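Local coordinates for fructooligosaccharide ABC transporter substrate-binding protein FusA (Streptococcus pneumoniae, PDB 5G5Y) that captures short- and long-chain fructooligosaccharides, preferring tetrasaccharides and larger, for import as the solute-binding component of the FusABC-MsmK ABC transporter, at residues I386-S389 with Y390-K393; T395-D399 with D400-R404; L405-I408 with K409-Y412. All coordinates share one frame; numbering follows the deposited sequence.

Contact 1 of 3, residues I386-S389 with Y390-K393; sequences ILDS and YYGK
Leu387 and Tyr390 hold the first bend after strand 384-386 together, where the chain makes a short 3-10 turn. The main-chain bond is Tyr390 N to Leu387 O, 2.9 Å with an N-H...O angle of 161°. The next bond of the same i to i+3 kind, Tyr391 N to Asp388 O, is weak at 3.5 Å. A water donates to both Asp388 O and Tyr391 O and so links the two carbonyls. Lys393 folds back, bent at its last torsion (chi4 75°), and its NZ reaches Ser389 O at 2.8 Å, in the carbonyl plane and on a lone pair.

Apolar contacts centre on the two tyrosines. Leu387 lies over the face of the Tyr390 ring in a CH-pi contact, CB 4.1 Å from the ring centroid, while its own backbone N sits above the centre of that ring. Tyr391 swings the other way: its ring crosses Ile386 at about a right angle, with Ile386 CG2 3.9 Å from Tyr391 CZ.

A polar group also borders the Tyr391 ring: Asp388 OD1 lies 3.6 Å from Tyr391 CD2, carboxylate and ring planes 67° apart, and accepts a hydrogen bond from Gly126 N. Tyr391 OH is hydrogen-bonded to Glu124 O, and a zinc ion lies near Asp388. The turn lies against helix 93-101, through Leu387 and Tyr390, and helix 332-340, through Ile386, Tyr390 and Tyr391, with substrate-binding Trp340 touching Ile386 and Tyr391.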
ATOM      1  N   ILE A 386      12.800  -1.290   7.671  1.00 12.87           N
ATOM      2  CA  ILE A 386      13.413  -0.035   7.215  1.00 14.20           C
ATOM      3  C   ILE A 386      12.589   1.111   7.788  1.00 14.99           C
ATOM      4  O   ILE A 386      11.396   1.280   7.461  1.00 14.05           O
ATOM      5  CB  ILE A 386      13.474   0.062   5.696  1.00 14.83           C
ATOM      6  CG1 ILE A 386      14.193  -1.174   5.127  1.00 16.27           C
ATOM      7  CG2 ILE A 386      14.214   1.319   5.248  1.00 16.13           C
ATOM      8  CD1 ILE A 386      14.077  -1.321   3.627  1.00 16.06           C
ATOM      9  N   LEU A 387      13.232   1.877   8.654  1.00 15.09           N
ATOM     10  CA  LEU A 387      12.598   3.010   9.324  1.00 16.01           C
ATOM     11  C   LEU A 387      12.984   4.266   8.567  1.00 15.87           C
ATOM     12  O   LEU A 387      14.043   4.328   7.922  1.00 14.08           O
ATOM     13  CB  LEU A 387      13.018   3.104  10.784  1.00 17.28           C
ATOM     14  CG  LEU A 387      12.734   1.857  11.618  1.00 18.86           C
ATOM     15  CD1 LEU A 387      13.047   2.097  13.072  1.00 20.35           C
ATOM     16  CD2 LEU A 387      11.300   1.385  11.449  1.00 19.97           C
ATOM     17  N   ASP A 388      12.098   5.251   8.637  1.00 16.21           N
ATOM     18  CA  ASP A 388      12.314   6.511   7.974  1.00 18.23           C
ATOM     19  C   ASP A 388      13.594   7.218   8.448  1.00 18.85           C
ATOM     20  O   ASP A 388      14.231   7.893   7.656  1.00 17.82           O
ATOM     21  CB  ASP A 388      11.091   7.390   8.121  1.00 20.65           C
ATOM     22  CG  ASP A 388      11.102   8.564   7.155  1.00 21.95           C
ATOM     23  OD1 ASP A 388      11.092   8.341   5.927  1.00 21.48           O
ATOM     24  OD2 ASP A 388      11.103   9.715   7.646  1.00 25.15           O
ATOM     25  N   SER A 389      14.008   6.998   9.697  1.00 18.89           N
ATOM     26  CA  SER A 389      15.304   7.493  10.180  1.00 20.11           C
ATOM     27  C   SER A 389      16.568   6.917   9.465  1.00 18.96           C
ATOM     28  O   SER A 389      17.667   7.437   9.627  1.00 19.11           O
ATOM     29  CB  SER A 389      15.428   7.243  11.684  1.00 20.06           C
ATOM     30  OG  SER A 389      15.380   5.867  11.975  1.00 19.95           O
ATOM     31  N   TYR A 390      16.434   5.822   8.735  1.00 17.71           N
ATOM     32  CA  TYR A 390      17.596   5.184   8.091  1.00 17.43           C
ATOM     33  C   TYR A 390      18.068   5.972   6.850  1.00 16.93           C
ATOM     34  O   TYR A 390      19.227   5.814   6.431  1.00 16.73           O
ATOM     35  CB  TYR A 390      17.276   3.772   7.624  1.00 16.02           C
ATOM     36  CG  TYR A 390      16.984   2.737   8.689  1.00 15.99           C
ATOM     37  CD1 TYR A 390      16.886   3.069  10.039  1.00 17.02           C
ATOM     38  CD2 TYR A 390      16.854   1.398   8.339  1.00 15.00           C
ATOM     39  CE1 TYR A 390      16.648   2.113  11.005  1.00 17.08           C
ATOM     40  CE2 TYR A 390      16.596   0.436   9.290  1.00 15.42           C
ATOM     41  CZ  TYR A 390      16.486   0.779  10.621  1.00 16.35           C
ATOM     42  OH  TYR A 390      16.214  -0.192  11.589  1.00 16.41           O
ATOM     43  N   TYR A 391      17.165   6.760   6.238  1.00 17.34           N
ATOM     44  CA  TYR A 391      17.496   7.424   4.975  1.00 17.49           C
ATOM     45  C   TYR A 391      18.516   8.504   5.234  1.00 19.68           C
ATOM     46  O   TYR A 391      18.350   9.271   6.178  1.00 20.06           O
ATOM     47  CB  TYR A 391      16.253   7.966   4.257  1.00 17.36           C
ATOM     48  CG  TYR A 391      15.306   6.850   3.960  1.00 16.16           C
ATOM     49  CD1 TYR A 391      15.666   5.822   3.100  1.00 16.25           C
ATOM     50  CD2 TYR A 391      14.054   6.798   4.562  1.00 16.41           C
ATOM     51  CE1 TYR A 391      14.816   4.767   2.869  1.00 16.14           C
ATOM     52  CE2 TYR A 391      13.184   5.743   4.327  1.00 15.70           C
ATOM     53  CZ  TYR A 391      13.555   4.744   3.479  1.00 15.70           C
ATOM     54  OH  TYR A 391      12.708   3.690   3.234  1.00 16.75           O
ATOM     55  N   GLY A 392      19.601   8.506   4.447  1.00 21.01           N
ATOM     56  CA  GLY A 392      20.712   9.437   4.651  1.00 22.22           C
ATOM     57  C   GLY A 392      21.731   8.999   5.699  1.00 24.98           C
ATOM     58  O   GLY A 392      22.705   9.730   5.976  1.00 26.26           O
ATOM     59  N   LYS A 393      21.520   7.837   6.313  1.00 24.80           N
ATOM     60  CA  LYS A 393      22.409   7.311   7.352  1.00 24.97           C
ATOM     61  C   LYS A 393      22.872   5.912   6.957  1.00 24.74           C
ATOM     62  O   LYS A 393      24.071   5.655   6.821  1.00 25.45           O
ATOM     63  CB  LYS A 393      21.714   7.290   8.703  1.00 28.95           C
ATOM     64  CG  LYS A 393      21.256   8.642   9.218  1.00 34.43           C
ATOM     65  CD  LYS A 393      20.920   8.578  10.708  1.00 40.06           C
ATOM     66  CE  LYS A 393      20.101   9.792  11.175  1.00 43.91           C
ATOM     67  NZ  LYS A 393      18.656   9.762  10.749  1.00 42.35           N
TER
HETATM   68  O   HOH W   1      16.152   9.935   7.572  1.00 20.81           O

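Contact 2 of 3, residues T395-D399 with D400-R404; sequences TTMPD and DAKWR
Met397 and Pro398 meet Ala401 and Lys402 at the start of helix 399-412, with Pro398 as the N-cap residue. Met397 sends CG away from its backbone N (chi1 -167°) and stays extended through chi2, which carries the side chain forward along the first turn. Its CG rests 3.9 Å from Ala401 CB; farther out, SD lies 3.6 Å from Lys402 CA. A bend at chi3 (-72°) turns the methyl CE to the Tyr391 ring.

The proline ring packs more lightly, its CB 4.3 Å from Ala401 CB, and also touches the substrate-binding Trp340. With CG between its backbone N and carbonyl carbon (chi1 59°), Asp400 turns the carboxylate back, and OD1 lies 3.5 Å from Pro398 CB and accepts a weak, bent bond from Ala401 N. Its position beside the first amides would probably let the carboxylate offset some of the helix dipole. Lys402 kinks at chi2, which leads its amine away to a salt bridge with Asp406, and the Trp403 side chain leads away from this turn and packs on Trp140 of strand 138-142.

Two backbone bonds set the first helical turn: Trp403 N donates to Asp399 O at 3.0 Å, and Lys402 N donates to Pro398 O, also at 3.0 Å.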
ATOM      1  N   THR A 395      21.168   4.184   4.165  1.00 17.24           N
ATOM      2  CA  THR A 395      20.884   3.983   2.798  1.00 18.25           C
ATOM      3  C   THR A 395      20.259   5.229   2.193  1.00 18.87           C
ATOM      4  O   THR A 395      19.678   6.050   2.897  1.00 19.33           O
ATOM      5  CB  THR A 395      19.891   2.784   2.633  1.00 18.11           C
ATOM      6  OG1 THR A 395      19.698   2.522   1.257  1.00 17.19           O
ATOM      7  CG2 THR A 395      18.515   3.079   3.290  1.00 18.33           C
ATOM      8  N   THR A 396      20.375   5.339   0.888  1.00 20.15           N
ATOM      9  CA  THR A 396      19.532   6.226   0.121  1.00 21.14           C
ATOM     10  C   THR A 396      18.133   5.654  -0.043  1.00 21.66           C
ATOM     11  O   THR A 396      17.923   4.452   0.022  1.00 19.42           O
ATOM     12  CB  THR A 396      20.128   6.479  -1.285  1.00 22.36           C
ATOM     13  OG1 THR A 396      20.440   5.232  -1.910  1.00 21.53           O
ATOM     14  CG2 THR A 396      21.369   7.312  -1.175  1.00 24.01           C
ATOM     15  N   MET A 397      17.178   6.548  -0.283  1.00 21.81           N
ATOM     16  CA  MET A 397      15.846   6.187  -0.755  1.00 23.77           C
ATOM     17  C   MET A 397      15.848   5.943  -2.258  1.00 20.78           C
ATOM     18  O   MET A 397      16.497   6.642  -2.967  1.00 21.43           O
ATOM     19  CB  MET A 397      14.916   7.372  -0.484  1.00 25.10           C
ATOM     20  CG  MET A 397      13.467   7.059  -0.631  1.00 28.23           C
ATOM     21  SD  MET A 397      12.495   8.473  -0.098  1.00 28.79           S
ATOM     22  CE  MET A 397      12.701   8.441   1.671  1.00 26.51           C
ATOM     23  N   PRO A 398      15.068   4.987  -2.750  1.00 21.04           N
ATOM     24  CA  PRO A 398      14.863   4.885  -4.180  1.00 21.54           C
ATOM     25  C   PRO A 398      14.383   6.222  -4.782  1.00 21.79           C
ATOM     26  O   PRO A 398      13.553   6.916  -4.172  1.00 18.65           O
ATOM     27  CB  PRO A 398      13.778   3.820  -4.314  1.00 22.95           C
ATOM     28  CG  PRO A 398      13.833   3.062  -3.052  1.00 21.44           C
ATOM     29  CD  PRO A 398      14.277   3.997  -2.001  1.00 20.29           C
ATOM     30  N   ASP A 399      14.939   6.580  -5.940  1.00 20.79           N
ATOM     31  CA  ASP A 399      14.661   7.884  -6.564  1.00 23.72           C
ATOM     32  C   ASP A 399      13.162   8.123  -6.822  1.00 20.37           C
ATOM     33  O   ASP A 399      12.693   9.224  -6.626  1.00 19.97           O
ATOM     34  CB  ASP A 399      15.361   8.032  -7.922  1.00 27.43           C
ATOM     35  CG  ASP A 399      16.857   8.216  -7.811  1.00 31.77           C
ATOM     36  OD1 ASP A 399      17.383   8.530  -6.716  1.00 33.06           O
ATOM     37  OD2 ASP A 399      17.503   8.057  -8.867  1.00 37.52           O
ATOM     38  N   ASP A 400      12.466   7.114  -7.306  1.00 20.52           N
ATOM     39  CA  ASP A 400      11.044   7.244  -7.586  1.00 22.51           C
ATOM     40  C   ASP A 400      10.219   7.470  -6.319  1.00 19.67           C
ATOM     41  O   ASP A 400       9.266   8.251  -6.342  1.00 18.34           O
ATOM     42  CB  ASP A 400      10.486   6.100  -8.432  1.00 24.72           C
ATOM     43  CG  ASP A 400      10.663   4.724  -7.803  1.00 28.88           C
ATOM     44  OD1 ASP A 400      11.379   4.559  -6.785  1.00 30.74           O
ATOM     45  OD2 ASP A 400      10.075   3.780  -8.373  1.00 38.01           O
ATOM     46  N   ALA A 401      10.620   6.823  -5.222  1.00 19.74           N
ATOM     47  CA  ALA A 401       9.950   7.034  -3.937  1.00 18.44           C
ATOM     48  C   ALA A 401      10.184   8.436  -3.438  1.00 17.76           C
ATOM     49  O   ALA A 401       9.259   9.096  -2.947  1.00 16.98           O
ATOM     50  CB  ALA A 401      10.413   6.036  -2.904  1.00 18.54           C
ATOM     51  N   LYS A 402      11.432   8.895  -3.541  1.00 19.14           N
ATOM     52  CA  LYS A 402      11.781  10.238  -3.100  1.00 19.19           C
ATOM     53  C   LYS A 402      10.965  11.275  -3.864  1.00 19.38           C
ATOM     54  O   LYS A 402      10.449  12.226  -3.274  1.00 17.52           O
ATOM     55  CB  LYS A 402      13.269  10.496  -3.249  1.00 21.67           C
ATOM     56  CG  LYS A 402      13.739  11.902  -2.906  1.00 25.52           C
ATOM     57  CD  LYS A 402      13.393  12.298  -1.480  1.00 31.78           C
ATOM     58  CE  LYS A 402      14.096  13.588  -1.062  1.00 36.49           C
ATOM     59  NZ  LYS A 402      13.393  14.215   0.101  1.00 39.98           N
ATOM     60  N   TRP A 403      10.914  11.124  -5.173  1.00 17.57           N
ATOM     61  CA  TRP A 403      10.136  12.022  -6.037  1.00 18.48           C
ATOM     62  C   TRP A 403       8.662  12.099  -5.569  1.00 16.99           C
ATOM     63  O   TRP A 403       8.150  13.177  -5.358  1.00 17.63           O
ATOM     64  CB  TRP A 403      10.220  11.528  -7.457  1.00 19.30           C
ATOM     65  CG  TRP A 403       9.409  12.278  -8.453  1.00 20.88           C
ATOM     66  CD1 TRP A 403       9.737  13.483  -9.069  1.00 22.66           C
ATOM     67  CD2 TRP A 403       8.165  11.869  -9.013  1.00 21.59           C
ATOM     68  NE1 TRP A 403       8.750  13.812  -9.973  1.00 22.64           N
ATOM     69  CE2 TRP A 403       7.774  12.854  -9.941  1.00 22.56           C
ATOM     70  CE3 TRP A 403       7.330  10.765  -8.810  1.00 23.47           C
ATOM     71  CZ2 TRP A 403       6.583  12.748 -10.685  1.00 24.45           C
ATOM     72  CZ3 TRP A 403       6.160  10.678  -9.516  1.00 25.13           C
ATOM     73  CH2 TRP A 403       5.786  11.676 -10.437  1.00 23.53           C
ATOM     74  N   ARG A 404       8.033  10.946  -5.365  1.00 16.03           N
ATOM     75  CA  ARG A 404       6.629  10.877  -4.962  1.00 15.86           C
ATOM     76  C   ARG A 404       6.439  11.485  -3.569  1.00 15.58           C
ATOM     77  O   ARG A 404       5.517  12.246  -3.362  1.00 15.13           O
ATOM     78  CB  ARG A 404       6.081   9.434  -5.041  1.00 15.66           C
ATOM     79  CG  ARG A 404       4.577   9.370  -5.059  1.00 15.85           C
ATOM     80  CD  ARG A 404       4.068   7.962  -5.088  1.00 15.95           C
ATOM     81  NE  ARG A 404       2.670   7.994  -5.527  1.00 15.25           N
ATOM     82  CZ  ARG A 404       1.614   7.955  -4.709  1.00 15.28           C
ATOM     83  NH1 ARG A 404       1.744   7.824  -3.394  1.00 15.84           N
ATOM     84  NH2 ARG A 404       0.414   8.017  -5.218  1.00 15.20           N
TER

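Contact 3 of 3, residues L405-I408 with K409-Y412; sequences LDLI and KEYY
Ile408 and Tyr412, one helical turn apart, form the buried part of this stretch of helix 399-412. They cross at a slant, with Ile408 CG1 4.1 Å from Tyr412 CD2; CB of Tyr411 sits above the rim of the Tyr412 ring. Beside them lies a more exposed pair, Leu407 and Tyr411, which run side by side and point the same way. Leu407 CD2 meets the ring in its plane, at the edge, 3.9 Å from Tyr411 CE2. Tyr411 keeps CG beside its own backbone N (chi1 -70°), which also brings ring atom CD2 within 3.4 Å of Leu407 O. Both tyrosines and Leu407 lean on Val284 of strand 282-284, and Tyr412 also meets the ring of Phe196.

The solvent-facing residues are Asp406, Lys409 and Glu410, and their packing is looser. Glu410 still borders the aromatic pair, its CG over a face of the Tyr411 ring, offset toward the rim. The other two find their polar partners beyond this turn: Asp406 OD1 forms a salt bridge with Lys402, and the long arm of Lys409 reaches a salt bridge with Glu130. Across the turn the three contribute mainly backbone and CB atoms, such as Glu410 CB at 3.4 Å from Asp406 O.

Beneath both parts runs the i to i+4 bonding of the helix. Lys409 N to Leu405 O and Glu410 N to Asp406 O are each 3.0 Å long. The last of the four bonds here, Tyr412 N to Ile408 O, is more bent, with an N-H...O angle of 148°, where the backbone widens into a pi-type turn. This chemistry implies an amphipathic helix: the carbonyls of Leu405 to Ile408 are met by amides one turn on, the aromatic flank is held by apolar packing, and the charges of Asp406 and Lys409 are probably balanced by Lys402 and Glu130.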
ATOM      1  N   LEU A 405       7.329  11.173  -2.626  1.00 17.52           N
ATOM      2  CA  LEU A 405       7.260  11.743  -1.270  1.00 17.28           C
ATOM      3  C   LEU A 405       7.273  13.238  -1.281  1.00 17.65           C
ATOM      4  O   LEU A 405       6.536  13.877  -0.523  1.00 16.87           O
ATOM      5  CB  LEU A 405       8.446  11.297  -0.383  1.00 17.39           C
ATOM      6  CG  LEU A 405       8.333   9.945   0.246  1.00 20.15           C
ATOM      7  CD1 LEU A 405       9.600   9.620   1.050  1.00 22.93           C
ATOM      8  CD2 LEU A 405       7.148   9.893   1.187  1.00 21.48           C
ATOM      9  N   ASP A 406       8.144  13.812  -2.104  1.00 16.90           N
ATOM     10  CA  ASP A 406       8.246  15.255  -2.161  1.00 16.27           C
ATOM     11  C   ASP A 406       6.962  15.885  -2.742  1.00 15.51           C
ATOM     12  O   ASP A 406       6.525  16.898  -2.216  1.00 15.31           O
ATOM     13  CB  ASP A 406       9.465  15.667  -2.983  1.00 20.33           C
ATOM     14  CG  ASP A 406      10.800  15.376  -2.279  1.00 24.02           C
ATOM     15  OD1 ASP A 406      10.854  15.065  -1.067  1.00 26.83           O
ATOM     16  OD2 ASP A 406      11.823  15.506  -2.979  1.00 29.16           O
ATOM     17  N   LEU A 407       6.329  15.265  -3.742  1.00 14.81           N
ATOM     18  CA  LEU A 407       5.024  15.734  -4.226  1.00 15.56           C
ATOM     19  C   LEU A 407       3.958  15.671  -3.129  1.00 15.29           C
ATOM     20  O   LEU A 407       3.188  16.613  -2.938  1.00 15.11           O
ATOM     21  CB  LEU A 407       4.531  14.913  -5.423  1.00 16.11           C
ATOM     22  CG  LEU A 407       5.381  14.985  -6.720  1.00 16.76           C
ATOM     23  CD1 LEU A 407       4.813  14.115  -7.820  1.00 17.81           C
ATOM     24  CD2 LEU A 407       5.488  16.405  -7.206  1.00 18.31           C
ATOM     25  N   ILE A 408       3.914  14.549  -2.403  1.00 14.76           N
ATOM     26  CA  ILE A 408       2.967  14.378  -1.302  1.00 14.21           C
ATOM     27  C   ILE A 408       3.111  15.511  -0.274  1.00 15.10           C
ATOM     28  O   ILE A 408       2.109  16.129   0.145  1.00 13.80           O
ATOM     29  CB  ILE A 408       3.082  12.974  -0.678  1.00 13.85           C
ATOM     30  CG1 ILE A 408       2.517  11.942  -1.663  1.00 15.02           C
ATOM     31  CG2 ILE A 408       2.376  12.889   0.669  1.00 13.88           C
ATOM     32  CD1 ILE A 408       2.880  10.523  -1.320  1.00 15.84           C
ATOM     33  N   LYS A 409       4.350  15.780   0.117  1.00 16.42           N
ATOM     34  CA  LYS A 409       4.631  16.825   1.054  1.00 17.68           C
ATOM     35  C   LYS A 409       4.216  18.227   0.555  1.00 18.64           C
ATOM     36  O   LYS A 409       3.648  19.000   1.324  1.00 17.24           O
ATOM     37  CB  LYS A 409       6.122  16.831   1.437  1.00 20.73           C
ATOM     38  CG  LYS A 409       6.320  17.632   2.715  1.00 23.23           C
ATOM     39  CD  LYS A 409       7.775  17.776   3.118  1.00 28.78           C
ATOM     40  CE  LYS A 409       7.929  18.494   4.482  1.00 30.97           C
ATOM     41  NZ  LYS A 409       6.711  18.468   5.358  1.00 30.97           N
ATOM     42  N   GLU A 410       4.570  18.543  -0.695  1.00 18.07           N
ATOM     43  CA  GLU A 410       4.312  19.846  -1.333  1.00 20.30           C
ATOM     44  C   GLU A 410       2.806  20.106  -1.528  1.00 18.94           C
ATOM     45  O   GLU A 410       2.324  21.176  -1.163  1.00 18.90           O
ATOM     46  CB  GLU A 410       4.977  19.865  -2.716  1.00 23.53           C
ATOM     47  CG  GLU A 410       4.731  21.094  -3.581  1.00 28.70           C
ATOM     48  CD  GLU A 410       5.536  21.094  -4.897  1.00 34.96           C
ATOM     49  OE1 GLU A 410       6.211  20.080  -5.244  1.00 39.46           O
ATOM     50  OE2 GLU A 410       5.454  22.112  -5.617  1.00 39.08           O
ATOM     51  N   TYR A 411       2.084  19.116  -2.059  1.00 16.58           N
ATOM     52  CA  TYR A 411       0.686  19.319  -2.468  1.00 17.11           C
ATOM     53  C   TYR A 411      -0.365  18.923  -1.431  1.00 16.50           C
ATOM     54  O   TYR A 411      -1.425  19.545  -1.374  1.00 16.38           O
ATOM     55  CB  TYR A 411       0.407  18.570  -3.767  1.00 17.54           C
ATOM     56  CG  TYR A 411       1.102  19.204  -4.944  1.00 18.34           C
ATOM     57  CD1 TYR A 411       0.588  20.366  -5.537  1.00 20.32           C
ATOM     58  CD2 TYR A 411       2.290  18.671  -5.460  1.00 19.46           C
ATOM     59  CE1 TYR A 411       1.242  20.982  -6.604  1.00 19.76           C
ATOM     60  CE2 TYR A 411       2.943  19.277  -6.539  1.00 19.97           C
ATOM     61  CZ  TYR A 411       2.402  20.411  -7.127  1.00 20.93           C
ATOM     62  OH  TYR A 411       3.043  21.004  -8.243  1.00 21.14           O
ATOM     63  N   TYR A 412      -0.106  17.870  -0.663  1.00 15.31           N
ATOM     64  CA  TYR A 412      -1.192  17.215   0.109  1.00 14.05           C
ATOM     65  C   TYR A 412      -1.091  17.337   1.622  1.00 13.81           C
ATOM     66  O   TYR A 412      -2.088  17.567   2.307  1.00 13.55           O
ATOM     67  CB  TYR A 412      -1.296  15.757  -0.249  1.00 14.20           C
ATOM     68  CG  TYR A 412      -1.432  15.418  -1.695  1.00 15.10           C
ATOM     69  CD1 TYR A 412      -2.241  16.162  -2.551  1.00 15.87           C
ATOM     70  CD2 TYR A 412      -0.766  14.322  -2.212  1.00 15.90           C
ATOM     71  CE1 TYR A 412      -2.356  15.851  -3.881  1.00 17.31           C
ATOM     72  CE2 TYR A 412      -0.916  13.955  -3.540  1.00 16.23           C
ATOM     73  CZ  TYR A 412      -1.725  14.711  -4.370  1.00 18.52           C
ATOM     74  OH  TYR A 412      -1.847  14.365  -5.700  1.00 17.79           O
TER

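Overall arrangement
From the N terminus, contact 1 closes the tight turn that follows strand 384-386, contact 2 turns the connecting loop into helix 399-412, and contact 3 carries that helix to its last turns. The three lie in series, neither nested nor crossing. Contacts 1 and 2 join through Tyr391 CD2 and Met397 CE, 3.6 Å apart; the same methionine then reaches contact 3, where its SD packs against Leu405 CD1. Contacts 1 and 3 do not touch, their centres about 19 Å apart. Together they lead from helices 93-101 and 332-340 to the sheet containing strands 138-142 and 282-284, passing the substrate-binding residues Trp340 and Trp270.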